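Local coordinates for protein aminoglycoside N(6')acetyltransferase (Legionella pneumophila subsp. pneumophila, PDB 3F5B) that probably transfers acetyl groups from acetyl-CoA to amino groups, plausibly of aminoglycosides, with a GNAT acetyltransferase fold, at residues P75-I80 with V113-E118. Residues are numbered along the deposited sequence; the frame is centred on the assembly and turned at random.
Sequences PFAYLI and VQMIHE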
# COMPACT_ATOMS: atom_id res chain seq x y z
N PRO A 75 1.83 -15.89 3.73
CA PRO A 75 1.22 -14.63 3.27
C PRO A 75 0.69 -13.82 4.46
O PRO A 75 0.17 -14.40 5.41
CB PRO A 75 0.08 -15.11 2.35
CG PRO A 75 -0.37 -16.46 3.03
CD PRO A 75 0.93 -17.06 3.57
N PHE A 76 0.85 -12.50 4.44
CA PHE A 76 0.53 -11.72 5.64
C PHE A 76 -0.01 -10.32 5.36
O PHE A 76 -0.51 -9.67 6.28
CB PHE A 76 1.74 -11.64 6.61
CG PHE A 76 2.85 -10.72 6.13
CD1 PHE A 76 2.85 -9.38 6.48
CD2 PHE A 76 3.88 -11.20 5.32
CE1 PHE A 76 3.87 -8.50 6.04
CE2 PHE A 76 4.90 -10.34 4.87
CZ PHE A 76 4.89 -8.98 5.20
N ALA A 77 0.11 -9.82 4.11
CA ALA A 77 -0.39 -8.49 3.80
C ALA A 77 -0.98 -8.42 2.41
O ALA A 77 -0.64 -9.24 1.53
CB ALA A 77 0.75 -7.42 3.93
N TYR A 78 -1.80 -7.41 2.19
CA TYR A 78 -2.48 -7.18 0.93
C TYR A 78 -2.25 -5.71 0.56
O TYR A 78 -2.42 -4.82 1.40
CB TYR A 78 -3.97 -7.48 1.10
CG TYR A 78 -4.94 -7.04 0.00
CD1 TYR A 78 -4.73 -7.38 -1.33
CD2 TYR A 78 -6.12 -6.34 0.34
CE1 TYR A 78 -5.66 -6.98 -2.34
CE2 TYR A 78 -7.06 -5.96 -0.66
CZ TYR A 78 -6.81 -6.28 -1.99
OH TYR A 78 -7.71 -5.90 -2.97
N LEU A 79 -1.80 -5.49 -0.67
CA LEU A 79 -1.43 -4.16 -1.15
C LEU A 79 -2.11 -3.92 -2.48
O LEU A 79 -2.35 -4.86 -3.28
CB LEU A 79 0.10 -3.97 -1.25
CG LEU A 79 1.00 -4.46 -0.09
CD1 LEU A 79 1.30 -5.98 -0.21
CD2 LEU A 79 2.33 -3.69 -0.02
N ILE A 80 -2.40 -2.65 -2.72
CA ILE A 80 -3.14 -2.19 -3.90
C ILE A 80 -2.40 -0.96 -4.44
O ILE A 80 -2.15 -0.01 -3.70
CB ILE A 80 -4.59 -1.78 -3.55
CG1 ILE A 80 -5.33 -2.93 -2.82
CG2 ILE A 80 -5.38 -1.35 -4.87
CD1 ILE A 80 -6.81 -2.60 -2.44
N VAL A 113 7.39 -0.84 8.32
CA VAL A 113 8.28 0.06 7.62
C VAL A 113 9.18 -0.77 6.69
O VAL A 113 9.39 -0.43 5.52
CB VAL A 113 9.11 0.94 8.60
CG1 VAL A 113 10.20 1.71 7.84
CG2 VAL A 113 8.18 1.93 9.33
N GLN A 114 9.69 -1.88 7.20
CA GLN A 114 10.56 -2.70 6.39
C GLN A 114 9.77 -3.23 5.20
O GLN A 114 10.26 -3.25 4.09
CB GLN A 114 11.13 -3.86 7.20
CG GLN A 114 12.11 -4.74 6.39
CD GLN A 114 12.70 -5.87 7.21
OE1 GLN A 114 12.66 -5.83 8.43
NE2 GLN A 114 13.27 -6.87 6.53
N MSE A 115 8.55 -3.68 5.43
CA MSE A 115 7.75 -4.21 4.31
C MSE A 115 7.47 -3.14 3.26
O MSE A 115 7.57 -3.41 2.04
CB MSE A 115 6.43 -4.82 4.80
CG MSE A 115 5.70 -5.64 3.71
SE MSE A 115 3.77 -5.45 3.90
CE MSE A 115 3.69 -3.57 3.53
N ILE A 116 7.11 -1.94 3.73
CA ILE A 116 6.88 -0.83 2.82
C ILE A 116 8.13 -0.58 1.97
O ILE A 116 8.04 -0.53 0.73
CB ILE A 116 6.47 0.48 3.59
CG1 ILE A 116 5.06 0.35 4.18
CG2 ILE A 116 6.65 1.72 2.68
CD1 ILE A 116 4.71 1.39 5.24
N HIS A 117 9.29 -0.46 2.62
CA HIS A 117 10.53 -0.20 1.89
C HIS A 117 10.89 -1.31 0.92
O HIS A 117 11.25 -1.04 -0.24
CB HIS A 117 11.70 0.07 2.82
CG HIS A 117 11.58 1.37 3.57
ND1 HIS A 117 12.45 1.71 4.58
CD2 HIS A 117 10.69 2.38 3.47
CE1 HIS A 117 12.11 2.88 5.07
NE2 HIS A 117 11.05 3.32 4.41
N GLU A 118 10.76 -2.55 1.37
CA GLU A 118 11.06 -3.67 0.45
C GLU A 118 10.09 -3.75 -0.72
O GLU A 118 10.47 -4.11 -1.84
CB GLU A 118 11.09 -4.98 1.23
CG GLU A 118 12.30 -5.10 2.19
CD GLU A 118 12.38 -6.48 2.83
OE1 GLU A 118 11.50 -7.30 2.51
OE2 GLU A 118 13.30 -6.76 3.65
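Helix-on-sheet packing in the GNAT core centres here on Met115, a selenomethionine of helix 109-123 that reaches to Phe76, Ala77 and Leu79 on strand 74-84. The segments run 11.5 Å apart at their axes and cross at -56°, a separation spanned mostly by this one long side chain. CG of Met115 stands opposite the backbone N (chi1 -168°), which sends the chain out from the helix; bends at its next two torsions then lay selenium and methyl along the strand. Met115 SE lies 3.6 Å from Ala77 CB, whose small methyl leaves the selenium close to the sheet. The same atom makes a Met-aromatic contact with Phe76: SE sits 4.8 Å from the centre of the Phe76 ring, 59° off its normal, approaching obliquely. Nearer the helix, Met115 CG is 3.7 Å from Phe76 CZ. The terminal methyl turns to Leu79, with Met115 CE 3.8 Å from Leu79 CD2, the two side chains running past each other in opposite senses. No hydrogen bond crosses this buried, apolar seam.

Along the helix flank, Gln114 NE2 donates an almost straight 2.9 Å bond to Glu118 OE2, one turn on; the acceptor lies in the Gln114 amide plane, while the donor comes from above the carboxylate plane. The Glu118 carboxylate also receives the backbone N-H groups of Arg14 and Phe15, so three donors grip it and tie the helix to the chain entering edge strand 15-19. Phe15 meets the Phe76 ring as well, while Tyr106 stacks on it. Strand 74-84 lies between strands 65-71 and 94-101; Tyr78 points to the opposite side of the sheet, against helix 25-31, and Ile116 turns from the strand toward Val144 and Tyr145 of helix 139-148.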